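Serine-tRNA ligase (PDB 6BLJ) probably joins serine to its cognate tRNA through a seryl-adenylate formed from ATP, as a class II aminoacyl-tRNA synthetase. Local coordinates at residues Met309-Arg314 / Gln332-Glu337; Phe248-Glu253 / Tyr279-Ser284; Gly326-His331 / Thr448-Cys453; Glu406-Ser411 / Leu441-Thr446. All blocks are in the same frame, centred on the assembly; numbering follows the deposited sequence. Where two conformers were deposited one is given.

Contact 1 (Met309-Arg314 / Gln332-Glu337); sequences MSTCFR and QFEKIE. With AMP (adenosine monophosphate), chain D.
The antiparallel strand pair of motif 2, a signature of class II synthetases, joins 309-314 to 332-337, with C312 and F333 at its heart. These two form a hydrogen-bonded pair, C312 N reaching F333 O at 2.7 Å. F333 CG sits between its backbone N and carbonyl carbon (chi1 60°), a torsion that places the ring against C312. C312 CB rests over one ring face, 4.0 Å from the F333 centroid, while the adenine of AMP lies against the other, F333 CZ being 3.5 Å from AMP C4. R314 meets the ring edge through NE, and its guanidinium, inclined to the ring, grips two phosphate oxygens. NH1 of R314 binds AMP O1P at 2.9 Å, and NH2 binds AMP O2P in a nearly straight bond. The carbonyl of A282 takes the remaining R314 NE.

On the sheet face of T311 and E334, OG1 of T311 donates to the anti lone pair of E334 OE2 at 2.7 Å; Y245 of the second subunit binds the same oxygen. A water links S310 OG to K335 O. A phosphate-binding arginine beside an adenine-stacking phenylalanine is the hallmark of the class II motif 2 ATP site.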
# COMPACT_ATOMS: atom_id res chain seq x y z
N MET A 309 -24.98 11.16 2.75
CA MET A 309 -25.12 10.68 1.39
C MET A 309 -23.77 10.79 0.70
O MET A 309 -23.17 11.87 0.70
CB MET A 309 -26.16 11.55 0.66
CG MET A 309 -26.29 11.31 -0.82
SD MET A 309 -27.35 12.62 -1.51
CE MET A 309 -27.45 12.02 -3.20
N SER A 310 -23.31 9.71 0.08
CA SER A 310 -22.05 9.81 -0.66
C SER A 310 -21.88 8.57 -1.52
O SER A 310 -22.49 7.53 -1.28
CB SER A 310 -20.83 9.95 0.28
OG SER A 310 -20.51 8.69 0.88
N THR A 311 -21.01 8.69 -2.53
CA THR A 311 -20.39 7.50 -3.07
C THR A 311 -19.29 7.08 -2.10
O THR A 311 -18.72 7.92 -1.39
CB THR A 311 -19.86 7.76 -4.48
OG1 THR A 311 -20.98 8.09 -5.31
CG2 THR A 311 -19.18 6.50 -5.09
N CYS A 312 -19.05 5.78 -2.04
CA CYS A 312 -18.09 5.14 -1.15
C CYS A 312 -17.13 4.29 -1.98
O CYS A 312 -17.55 3.63 -2.94
CB CYS A 312 -18.79 4.22 -0.14
SG CYS A 312 -20.07 5.08 0.83
N PHE A 313 -15.87 4.28 -1.58
CA PHE A 313 -14.82 3.59 -2.34
C PHE A 313 -14.05 2.66 -1.42
O PHE A 313 -13.57 3.09 -0.36
CB PHE A 313 -13.87 4.59 -3.00
CG PHE A 313 -14.55 5.61 -3.88
CD1 PHE A 313 -14.68 5.40 -5.25
CD2 PHE A 313 -15.06 6.79 -3.34
CE1 PHE A 313 -15.29 6.37 -6.07
CE2 PHE A 313 -15.68 7.75 -4.15
CZ PHE A 313 -15.79 7.53 -5.51
N ARG A 314 -13.90 1.40 -1.83
CA ARG A 314 -13.24 0.42 -0.98
C ARG A 314 -12.36 -0.50 -1.82
O ARG A 314 -12.84 -1.11 -2.78
CB ARG A 314 -14.27 -0.39 -0.19
CG ARG A 314 -15.09 0.50 0.72
CD ARG A 314 -15.86 -0.30 1.69
NE ARG A 314 -16.70 0.55 2.52
CZ ARG A 314 -17.27 0.13 3.63
NH1 ARG A 314 -17.08 -1.13 4.03
NH2 ARG A 314 -18.04 0.96 4.32
N GLN A 332 -17.02 0.63 -5.64
CA GLN A 332 -17.70 1.92 -5.78
C GLN A 332 -19.20 1.70 -5.64
O GLN A 332 -19.80 0.96 -6.43
CB GLN A 332 -17.37 2.54 -7.14
CG GLN A 332 -18.10 3.82 -7.50
CD GLN A 332 -17.90 4.18 -8.97
OE1 GLN A 332 -16.78 4.17 -9.48
NE2 GLN A 332 -18.99 4.47 -9.66
N PHE A 333 -19.81 2.37 -4.65
CA PHE A 333 -21.25 2.25 -4.45
C PHE A 333 -21.76 3.46 -3.68
O PHE A 333 -21.00 4.12 -2.95
CB PHE A 333 -21.59 0.94 -3.71
CG PHE A 333 -20.94 0.82 -2.34
CD1 PHE A 333 -19.64 0.34 -2.22
CD2 PHE A 333 -21.62 1.18 -1.19
CE1 PHE A 333 -19.03 0.21 -0.96
CE2 PHE A 333 -21.01 1.07 0.07
CZ PHE A 333 -19.71 0.57 0.17
N GLU A 334 -23.05 3.77 -3.85
CA GLU A 334 -23.66 4.84 -3.08
C GLU A 334 -24.27 4.29 -1.80
O GLU A 334 -24.76 3.16 -1.77
CB GLU A 334 -24.75 5.59 -3.87
CG GLU A 334 -24.19 6.54 -4.92
CD GLU A 334 -23.56 5.81 -6.11
OE1 GLU A 334 -24.25 4.94 -6.71
OE2 GLU A 334 -22.41 6.12 -6.46
N LYS A 335 -24.23 5.10 -0.74
CA LYS A 335 -24.75 4.65 0.54
C LYS A 335 -25.38 5.82 1.29
O LYS A 335 -24.80 6.91 1.38
CB LYS A 335 -23.65 3.98 1.39
CG LYS A 335 -24.18 3.48 2.76
CD LYS A 335 -23.19 2.55 3.49
CE LYS A 335 -21.84 3.19 3.82
NZ LYS A 335 -21.96 4.49 4.54
N ILE A 336 -26.58 5.59 1.81
CA ILE A 336 -27.26 6.53 2.70
C ILE A 336 -27.02 6.04 4.12
O ILE A 336 -27.32 4.88 4.44
CB ILE A 336 -28.76 6.62 2.40
CG1 ILE A 336 -29.00 6.90 0.90
CG2 ILE A 336 -29.42 7.66 3.32
CD1 ILE A 336 -28.35 8.14 0.37
N GLU A 337 -26.49 6.92 4.96
CA GLU A 337 -25.95 6.59 6.27
C GLU A 337 -26.66 7.39 7.36
O GLU A 337 -26.93 8.58 7.19
CB GLU A 337 -24.43 6.87 6.29
CG GLU A 337 -23.71 6.53 7.59
CD GLU A 337 -23.40 5.04 7.72
OE1 GLU A 337 -23.74 4.27 6.80
OE2 GLU A 337 -22.80 4.65 8.75
P AMP D . -19.52 -1.52 6.63
O1P AMP D . -18.36 -2.46 6.29
O2P AMP D . -19.26 -0.07 6.69
O3P AMP D . -20.21 -2.04 7.89
O5' AMP D . -20.58 -1.72 5.46
C5' AMP D . -21.86 -1.12 5.51
C4' AMP D . -22.75 -1.65 4.40
O4' AMP D . -22.27 -1.17 3.12
C3' AMP D . -22.77 -3.15 4.26
O3' AMP D . -23.66 -3.78 5.15
C2' AMP D . -23.13 -3.35 2.80
O2' AMP D . -24.53 -3.19 2.62
C1' AMP D . -22.42 -2.17 2.14
N9 AMP D . -21.09 -2.52 1.60
C8 AMP D . -19.93 -2.66 2.33
N7 AMP D . -18.88 -2.97 1.60
C5 AMP D . -19.38 -3.03 0.31
C6 AMP D . -18.77 -3.31 -0.93
N6 AMP D . -17.46 -3.55 -1.09
N1 AMP D . -19.56 -3.33 -2.03
C2 AMP D . -20.86 -3.04 -1.89
N3 AMP D . -21.54 -2.74 -0.78
C4 AMP D . -20.74 -2.76 0.30
O HOH W 1 -22.25 7.24 2.45

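Contact 2 (Phe248-Glu253 / Tyr279-Ser284); sequences FFMTKE and YLIATS
K252 lies across the ring of Y279, its extended chain spread over one face. The methylenes do the touching: K252 CE stands 3.7 Å from the Y279 centroid, near enough to the ring normal for a CH-pi contact, and CG and CD follow over the CE2 side. The ammonium runs past the ring to a weak bond with T270. Beyond this flat-on fit the backbones lock together, M250 N donating to Y279 O and Y279 N to M250 O, each at 2.9 Å. This pairing belongs to a small antiparallel sheet in which 278-280 runs between 249-251 and 270-272, beside the main sheet of the class II catalytic domain. On the face bearing F249 and L280 the bump is a methyl: L280 CD2 butts against the edge of the F249 ring in its plane, 3.9 Å from F249 CD1. Y269 of the second subunit brings another ring to F249.

I281 is the wedge at the other end. Its CG1 takes the position between backbone N and carbonyl carbon (chi1 67°) and passes over F248 CA, while CG2 nests beside the methionine, 3.8 Å from M250 CG. M250 and I281 meet at about a right angle, and the M250 chain, extended as far as SD, lays the sulfur against the same methyl. At the base of I281, its backbone N binds F248 O at 2.9 Å, from above the carbonyl plane.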
# COMPACT_ATOMS: atom_id res chain seq x y z
N PHE A 248 -15.95 13.49 -1.02
CA PHE A 248 -15.57 12.10 -1.20
C PHE A 248 -14.06 11.90 -1.01
O PHE A 248 -13.61 10.75 -1.07
CB PHE A 248 -15.98 11.59 -2.61
CG PHE A 248 -17.48 11.67 -2.92
CD1 PHE A 248 -18.41 12.03 -1.96
CD2 PHE A 248 -17.95 11.36 -4.20
CE1 PHE A 248 -19.79 12.11 -2.27
CE2 PHE A 248 -19.32 11.43 -4.52
CZ PHE A 248 -20.24 11.80 -3.55
N PHE A 249 -13.31 13.00 -0.82
CA PHE A 249 -11.89 13.07 -0.46
C PHE A 249 -11.73 13.46 0.99
O PHE A 249 -12.43 14.35 1.46
CB PHE A 249 -11.12 14.22 -1.14
CG PHE A 249 -11.12 14.24 -2.61
CD1 PHE A 249 -11.19 13.09 -3.34
CD2 PHE A 249 -10.99 15.46 -3.26
CE1 PHE A 249 -11.15 13.14 -4.72
CE2 PHE A 249 -10.96 15.53 -4.63
CZ PHE A 249 -11.04 14.37 -5.37
N MET A 250 -10.69 12.95 1.65
CA MET A 250 -10.28 13.51 2.94
C MET A 250 -8.76 13.61 2.98
O MET A 250 -8.07 12.72 2.46
CB MET A 250 -10.79 12.66 4.10
CG MET A 250 -12.27 12.79 4.36
SD MET A 250 -12.78 11.73 5.73
CE MET A 250 -12.01 12.53 7.14
N THR A 251 -8.23 14.66 3.60
CA THR A 251 -6.79 14.69 3.78
C THR A 251 -6.39 13.55 4.72
O THR A 251 -7.19 13.07 5.53
CB THR A 251 -6.31 16.03 4.36
OG1 THR A 251 -6.69 16.11 5.73
CG2 THR A 251 -6.94 17.20 3.60
N LYS A 252 -5.14 13.10 4.58
CA LYS A 252 -4.69 11.97 5.38
C LYS A 252 -4.71 12.30 6.87
O LYS A 252 -5.11 11.46 7.68
CB LYS A 252 -3.30 11.53 4.90
CG LYS A 252 -3.35 10.99 3.46
CD LYS A 252 -2.29 9.93 3.16
CE LYS A 252 -2.58 9.26 1.82
NZ LYS A 252 -1.47 8.38 1.35
N GLU A 253 -4.33 13.52 7.24
CA GLU A 253 -4.35 13.82 8.66
C GLU A 253 -5.78 13.84 9.20
O GLU A 253 -5.99 13.47 10.36
CB GLU A 253 -3.62 15.13 8.95
CG GLU A 253 -2.09 15.02 8.79
CD GLU A 253 -1.48 13.84 9.56
OE1 GLU A 253 -1.78 13.67 10.76
OE2 GLU A 253 -0.70 13.08 8.95
N TYR A 279 -7.31 10.59 0.72
CA TYR A 279 -7.92 9.27 0.61
C TYR A 279 -9.34 9.43 0.09
O TYR A 279 -10.05 10.34 0.50
CB TYR A 279 -8.00 8.52 1.95
CG TYR A 279 -6.70 8.06 2.57
CD1 TYR A 279 -5.96 7.04 2.00
CD2 TYR A 279 -6.27 8.57 3.80
CE1 TYR A 279 -4.79 6.58 2.58
CE2 TYR A 279 -5.11 8.11 4.40
CZ TYR A 279 -4.37 7.12 3.79
OH TYR A 279 -3.21 6.68 4.37
N LEU A 280 -9.78 8.50 -0.77
CA LEU A 280 -11.20 8.40 -1.07
C LEU A 280 -11.91 7.81 0.15
O LEU A 280 -11.40 6.89 0.80
CB LEU A 280 -11.44 7.50 -2.28
CG LEU A 280 -10.94 8.00 -3.64
CD1 LEU A 280 -11.14 6.96 -4.72
CD2 LEU A 280 -11.64 9.31 -4.03
N ILE A 281 -13.08 8.34 0.47
CA ILE A 281 -13.78 7.85 1.66
C ILE A 281 -14.39 6.47 1.41
O ILE A 281 -14.83 6.15 0.29
CB ILE A 281 -14.85 8.86 2.11
CG1 ILE A 281 -15.99 8.96 1.08
CG2 ILE A 281 -14.17 10.21 2.38
CD1 ILE A 281 -17.20 9.89 1.57
N ALA A 282 -14.39 5.64 2.45
CA ALA A 282 -15.06 4.34 2.45
C ALA A 282 -16.52 4.44 2.87
O ALA A 282 -17.29 3.51 2.59
CB ALA A 282 -14.33 3.36 3.39
N THR A 283 -16.93 5.56 3.47
CA THR A 283 -18.27 5.75 4.01
C THR A 283 -18.41 7.22 4.40
O THR A 283 -17.45 7.82 4.88
CB THR A 283 -18.52 4.83 5.23
OG1 THR A 283 -19.71 5.24 5.94
CG2 THR A 283 -17.34 4.83 6.23
N SER A 284 -19.61 7.79 4.21
CA SER A 284 -19.81 9.18 4.62
C SER A 284 -19.63 9.37 6.11
O SER A 284 -19.49 10.51 6.57
CB SER A 284 -21.20 9.69 4.19
OG SER A 284 -22.25 8.93 4.79

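Contact 3 (Gly326-His331 / Thr448-Cys453); sequences GIFRVH and TSRTLC. With AMP (adenosine monophosphate), chain D.
R450 and F328 form the tight half of this contact, where the loop of motif 2 packs on the helix of motif 3 in the class II core. The R450 guanidinium lies flat on the phenyl ring, planes 5° apart, with R450 CZ 3.8 Å from the F328 centroid in a cation-pi stack. Its other face meets the ribose at AMP C2'. Turning of the group is further restricted because two R450 nitrogens grip a single oxygen side-on: NE is 2.9 Å from F328 O and NH2 slightly farther, both arriving from the same side of the carbonyl plane. The bend of R450 at chi3 (-65°) lets the guanidinium lie over F328 while NE faces the carbonyl.

Toward the partly exposed R329 the fit is looser. R329 CB comes only within 4.2 Å of R450 NH2, and its own guanidinium turns to D323 and E316 in salt bridges. V330 touches the helix lightly, but its backbone reads the adenine, V330 N donating to AMP N1 and V330 O accepting from AMP N6. Deeper in, C453 SG presses on I327 CG1 at 3.6 Å. One turn back along the helix, S449 OG donates to I327 O at 2.8 Å, nearly along the C=O axis.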
# COMPACT_ATOMS: atom_id res chain seq x y z
N GLY A 326 -21.17 -9.82 -10.03
CA GLY A 326 -22.18 -8.78 -9.96
C GLY A 326 -21.77 -7.60 -9.08
O GLY A 326 -20.59 -7.31 -8.90
N ILE A 327 -22.76 -6.93 -8.51
CA ILE A 327 -22.50 -5.67 -7.81
C ILE A 327 -22.79 -5.79 -6.31
O ILE A 327 -23.04 -4.78 -5.64
CB ILE A 327 -23.28 -4.52 -8.47
CG1 ILE A 327 -24.80 -4.66 -8.30
CG2 ILE A 327 -22.93 -4.48 -9.97
CD1 ILE A 327 -25.57 -3.48 -8.96
N PHE A 328 -22.75 -7.01 -5.77
CA PHE A 328 -22.89 -7.23 -4.33
C PHE A 328 -21.69 -6.69 -3.56
O PHE A 328 -21.84 -6.08 -2.49
CB PHE A 328 -23.08 -8.73 -4.07
CG PHE A 328 -23.19 -9.10 -2.63
CD1 PHE A 328 -22.04 -9.32 -1.88
CD2 PHE A 328 -24.43 -9.30 -2.03
CE1 PHE A 328 -22.13 -9.70 -0.53
CE2 PHE A 328 -24.53 -9.69 -0.69
CZ PHE A 328 -23.38 -9.88 0.06
N ARG A 329 -20.48 -6.95 -4.04
CA ARG A 329 -19.26 -6.44 -3.44
C ARG A 329 -18.45 -5.77 -4.54
O ARG A 329 -17.90 -6.46 -5.41
CB ARG A 329 -18.45 -7.56 -2.78
CG ARG A 329 -17.16 -7.07 -2.13
CD ARG A 329 -16.32 -8.23 -1.60
NE ARG A 329 -17.05 -9.03 -0.63
CZ ARG A 329 -17.17 -8.73 0.66
NH1 ARG A 329 -16.58 -7.64 1.15
NH2 ARG A 329 -17.87 -9.51 1.47
N VAL A 330 -18.35 -4.44 -4.48
CA VAL A 330 -17.71 -3.64 -5.51
C VAL A 330 -16.75 -2.66 -4.83
O VAL A 330 -16.68 -2.59 -3.61
CB VAL A 330 -18.75 -2.90 -6.38
CG1 VAL A 330 -19.49 -3.89 -7.27
CG2 VAL A 330 -19.75 -2.14 -5.48
N HIS A 331 -16.00 -1.91 -5.65
CA HIS A 331 -15.12 -0.85 -5.17
C HIS A 331 -15.82 0.50 -5.07
O HIS A 331 -15.25 1.41 -4.46
CB HIS A 331 -13.90 -0.69 -6.07
CG HIS A 331 -13.06 -1.92 -6.20
ND1 HIS A 331 -12.42 -2.50 -5.13
CD2 HIS A 331 -12.74 -2.67 -7.29
CE1 HIS A 331 -11.75 -3.56 -5.55
NE2 HIS A 331 -11.93 -3.69 -6.85
N THR A 448 -26.74 1.05 -2.00
CA THR A 448 -27.78 0.77 -2.98
C THR A 448 -27.44 -0.37 -3.93
O THR A 448 -28.35 -1.11 -4.32
CB THR A 448 -28.15 2.05 -3.76
OG1 THR A 448 -27.00 2.56 -4.45
CG2 THR A 448 -28.70 3.12 -2.80
N SER A 449 -26.17 -0.59 -4.30
CA SER A 449 -25.89 -1.68 -5.24
C SER A 449 -26.22 -3.04 -4.62
O SER A 449 -26.83 -3.90 -5.27
CB SER A 449 -24.44 -1.62 -5.74
OG SER A 449 -23.48 -2.15 -4.83
N ARG A 450 -25.87 -3.25 -3.34
CA ARG A 450 -26.22 -4.51 -2.68
C ARG A 450 -27.72 -4.60 -2.37
O ARG A 450 -28.30 -5.69 -2.40
CB ARG A 450 -25.39 -4.69 -1.41
CG ARG A 450 -25.53 -6.08 -0.74
CD ARG A 450 -24.59 -6.24 0.45
NE ARG A 450 -23.19 -6.22 0.04
CZ ARG A 450 -22.17 -6.50 0.85
NH1 ARG A 450 -22.41 -6.85 2.12
NH2 ARG A 450 -20.93 -6.48 0.38
N THR A 451 -28.36 -3.47 -2.02
CA THR A 451 -29.82 -3.49 -1.84
C THR A 451 -30.53 -3.79 -3.16
O THR A 451 -31.53 -4.53 -3.17
CB THR A 451 -30.30 -2.17 -1.21
OG1 THR A 451 -29.74 -2.02 0.10
CG2 THR A 451 -31.83 -2.11 -1.08
N LEU A 452 -30.01 -3.28 -4.28
CA LEU A 452 -30.57 -3.62 -5.60
C LEU A 452 -30.45 -5.12 -5.89
O LEU A 452 -31.37 -5.72 -6.44
CB LEU A 452 -29.89 -2.84 -6.73
CG LEU A 452 -30.15 -1.35 -6.97
CD1 LEU A 452 -29.29 -0.87 -8.15
CD2 LEU A 452 -31.65 -1.05 -7.23
N CYS A 453 -29.30 -5.72 -5.56
CA CYS A 453 -29.18 -7.18 -5.68
C CYS A 453 -30.27 -7.90 -4.89
O CYS A 453 -30.85 -8.89 -5.35
CB CYS A 453 -27.81 -7.63 -5.17
SG CYS A 453 -26.44 -7.07 -6.19
P AMP D . -19.52 -1.52 6.63
O1P AMP D . -18.36 -2.46 6.29
O2P AMP D . -19.26 -0.07 6.69
O3P AMP D . -20.21 -2.04 7.89
O5' AMP D . -20.58 -1.72 5.46
C5' AMP D . -21.86 -1.12 5.51
C4' AMP D . -22.75 -1.65 4.40
O4' AMP D . -22.27 -1.17 3.12
C3' AMP D . -22.77 -3.15 4.26
O3' AMP D . -23.66 -3.78 5.15
C2' AMP D . -23.13 -3.35 2.80
O2' AMP D . -24.53 -3.19 2.62
C1' AMP D . -22.42 -2.17 2.14
N9 AMP D . -21.09 -2.52 1.60
C8 AMP D . -19.93 -2.66 2.33
N7 AMP D . -18.88 -2.97 1.60
C5 AMP D . -19.38 -3.03 0.31
C6 AMP D . -18.77 -3.31 -0.93
N6 AMP D . -17.46 -3.55 -1.09
N1 AMP D . -19.56 -3.33 -2.03
C2 AMP D . -20.86 -3.04 -1.89
N3 AMP D . -21.54 -2.74 -0.78
C4 AMP D . -20.74 -2.76 0.30

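Contact 4 (Glu406-Ser411 / Leu441-Thr446); sequences ELVSCS and LNSTLT. With AMP (adenosine monophosphate), chain D.
S411 and N442 hold this antiparallel pair together at one end, with N442 O accepting from S411 N at 2.9 Å and N442 N donating back to S411 O. The two strands, 404-412 and 436-447, are neighbours in the antiparallel part of the class II catalytic sheet, and they form a wall of the AMP site. Further along, T444 N gives a bond to S409 O at 3.0 Å. The reciprocal backbone bond is replaced by a side chain: T444 OG1, set beside its own backbone N (chi1 -38°), receives S409 N at 3.2 Å in a nearly straight line (171°). Segment 406-411 also serves the nucleotide. S409 OG donates to AMP O3P at 2.6 Å, and the ribose O2' of AMP donates to L407 O. A water joins S409 OG to S411 OG and is more weakly held by N442 ND2, whose firmer partner is E337 OE2.

Outward from these bonds, packing takes over. L407 and V408 form a classic beta bulge opposite L391, and from it the V408 methyls reach the opposite backbone, CG1 3.6 Å from T444 O and CG2 near L445 O, where the second chain turns a corner. T444 CG2 touches the L407 carbonyl. C410 and S443 form a non-hydrogen-bonded pair, which brings their CB atoms close; S443 OG, anti to its own N, lies 3.2 Å from C410 CB and donates to T444 O.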
# COMPACT_ATOMS: atom_id res chain seq x y z
N GLU A 406 -25.27 -9.62 5.05
CA GLU A 406 -25.36 -8.30 5.67
C GLU A 406 -25.69 -7.22 4.65
O GLU A 406 -25.09 -7.15 3.56
CB GLU A 406 -24.05 -7.98 6.41
CG GLU A 406 -22.84 -7.68 5.54
CD GLU A 406 -22.18 -8.92 4.94
OE1 GLU A 406 -22.69 -10.04 5.14
OE2 GLU A 406 -21.14 -8.75 4.25
N LEU A 407 -26.66 -6.38 4.99
CA LEU A 407 -27.01 -5.16 4.27
C LEU A 407 -26.74 -3.91 5.08
O LEU A 407 -26.59 -2.82 4.50
CB LEU A 407 -28.51 -5.14 3.90
CG LEU A 407 -29.03 -5.95 2.73
CD1 LEU A 407 -30.46 -5.50 2.37
CD2 LEU A 407 -28.10 -5.76 1.57
N VAL A 408 -26.73 -4.03 6.41
CA VAL A 408 -26.68 -2.92 7.35
C VAL A 408 -25.77 -3.30 8.51
O VAL A 408 -25.82 -4.43 8.99
CB VAL A 408 -28.09 -2.57 7.88
CG1 VAL A 408 -28.01 -1.69 9.14
CG2 VAL A 408 -28.93 -1.90 6.80
N SER A 409 -24.93 -2.36 8.94
CA SER A 409 -24.26 -2.44 10.23
C SER A 409 -24.58 -1.18 11.03
O SER A 409 -24.64 -0.07 10.48
CB SER A 409 -22.75 -2.60 10.04
OG SER A 409 -22.23 -1.46 9.40
N CYS A 410 -24.79 -1.37 12.33
CA CYS A 410 -25.20 -0.30 13.25
C CYS A 410 -24.34 -0.43 14.50
O CYS A 410 -24.34 -1.49 15.13
CB CYS A 410 -26.69 -0.44 13.58
SG CYS A 410 -27.36 0.68 14.85
N SER A 411 -23.60 0.63 14.85
CA SER A 411 -22.62 0.57 15.93
C SER A 411 -22.78 1.76 16.87
O SER A 411 -22.98 2.90 16.43
CB SER A 411 -21.18 0.58 15.39
OG SER A 411 -20.95 -0.49 14.50
N LEU A 441 -22.61 7.53 17.07
CA LEU A 441 -23.13 6.28 16.51
C LEU A 441 -23.26 6.41 15.00
O LEU A 441 -23.44 7.51 14.46
CB LEU A 441 -24.51 5.93 17.08
CG LEU A 441 -24.65 5.87 18.61
CD1 LEU A 441 -25.10 7.21 19.15
CD2 LEU A 441 -25.63 4.75 18.98
N ASN A 442 -23.21 5.27 14.31
CA ASN A 442 -23.51 5.24 12.89
C ASN A 442 -24.23 3.95 12.54
O ASN A 442 -24.04 2.92 13.18
CB ASN A 442 -22.25 5.37 12.02
CG ASN A 442 -21.37 4.13 12.10
OD1 ASN A 442 -20.57 3.99 13.01
ND2 ASN A 442 -21.53 3.23 11.14
N SER A 443 -25.07 4.03 11.51
CA SER A 443 -25.78 2.87 10.98
C SER A 443 -26.09 3.08 9.51
O SER A 443 -26.66 4.11 9.14
CB SER A 443 -27.08 2.61 11.74
OG SER A 443 -27.73 1.47 11.17
N THR A 444 -25.76 2.10 8.69
CA THR A 444 -26.27 2.06 7.33
C THR A 444 -27.78 2.27 7.33
O THR A 444 -28.49 1.71 8.16
CB THR A 444 -26.00 0.71 6.67
OG1 THR A 444 -24.71 0.22 7.05
CG2 THR A 444 -26.14 0.84 5.14
N LEU A 445 -28.27 3.06 6.38
CA LEU A 445 -29.66 2.90 5.96
C LEU A 445 -29.71 2.00 4.73
O LEU A 445 -30.26 0.90 4.79
CB LEU A 445 -30.36 4.24 5.67
CG LEU A 445 -31.89 4.06 5.57
CD1 LEU A 445 -32.50 3.76 6.96
CD2 LEU A 445 -32.59 5.24 4.96
N THR A 446 -29.10 2.43 3.62
CA THR A 446 -29.03 1.56 2.45
C THR A 446 -27.78 1.85 1.64
O THR A 446 -27.49 3.00 1.28
CB THR A 446 -30.31 1.70 1.59
OG1 THR A 446 -30.21 0.86 0.43
CG2 THR A 446 -30.55 3.14 1.13
P AMP D . -19.52 -1.52 6.63
O1P AMP D . -18.36 -2.46 6.29
O2P AMP D . -19.26 -0.07 6.69
O3P AMP D . -20.21 -2.04 7.89
O5' AMP D . -20.58 -1.72 5.46
C5' AMP D . -21.86 -1.12 5.51
C4' AMP D . -22.75 -1.65 4.40
O4' AMP D . -22.27 -1.17 3.12
C3' AMP D . -22.77 -3.15 4.26
O3' AMP D . -23.66 -3.78 5.15
C2' AMP D . -23.13 -3.35 2.80
O2' AMP D . -24.53 -3.19 2.62
C1' AMP D . -22.42 -2.17 2.14
N9 AMP D . -21.09 -2.52 1.60
C8 AMP D . -19.93 -2.66 2.33
N7 AMP D . -18.88 -2.97 1.60
C5 AMP D . -19.38 -3.03 0.31
C6 AMP D . -18.77 -3.31 -0.93
N6 AMP D . -17.46 -3.55 -1.09
N1 AMP D . -19.56 -3.33 -2.03
C2 AMP D . -20.86 -3.04 -1.89
N3 AMP D . -21.54 -2.74 -0.78
C4 AMP D . -20.74 -2.76 0.30
O HOH W 2 -21.53 0.32 11.99

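Following the chain, contact 2 closes first, bringing 279-284 back to 248-253 over 25 intervening residues within the small three-strand sheet. Contact 1 comes next in series and ties two strands of the main sheet across a 17-residue loop. The end of that loop, 326-331, is the first partner of contact 3, so contacts 1 and 3 cross. Contact 3 waits 116 residues for helix 448-458, and contact 4, also in the main sheet, is nested within that span. Contact 1 touches the other three, and an R450-E406 salt bridge joins 3 to 4. Contacts 1, 3 and 4 surround AMP; contacts 1 and 2, and H331 of contact 3, touch the second subunit.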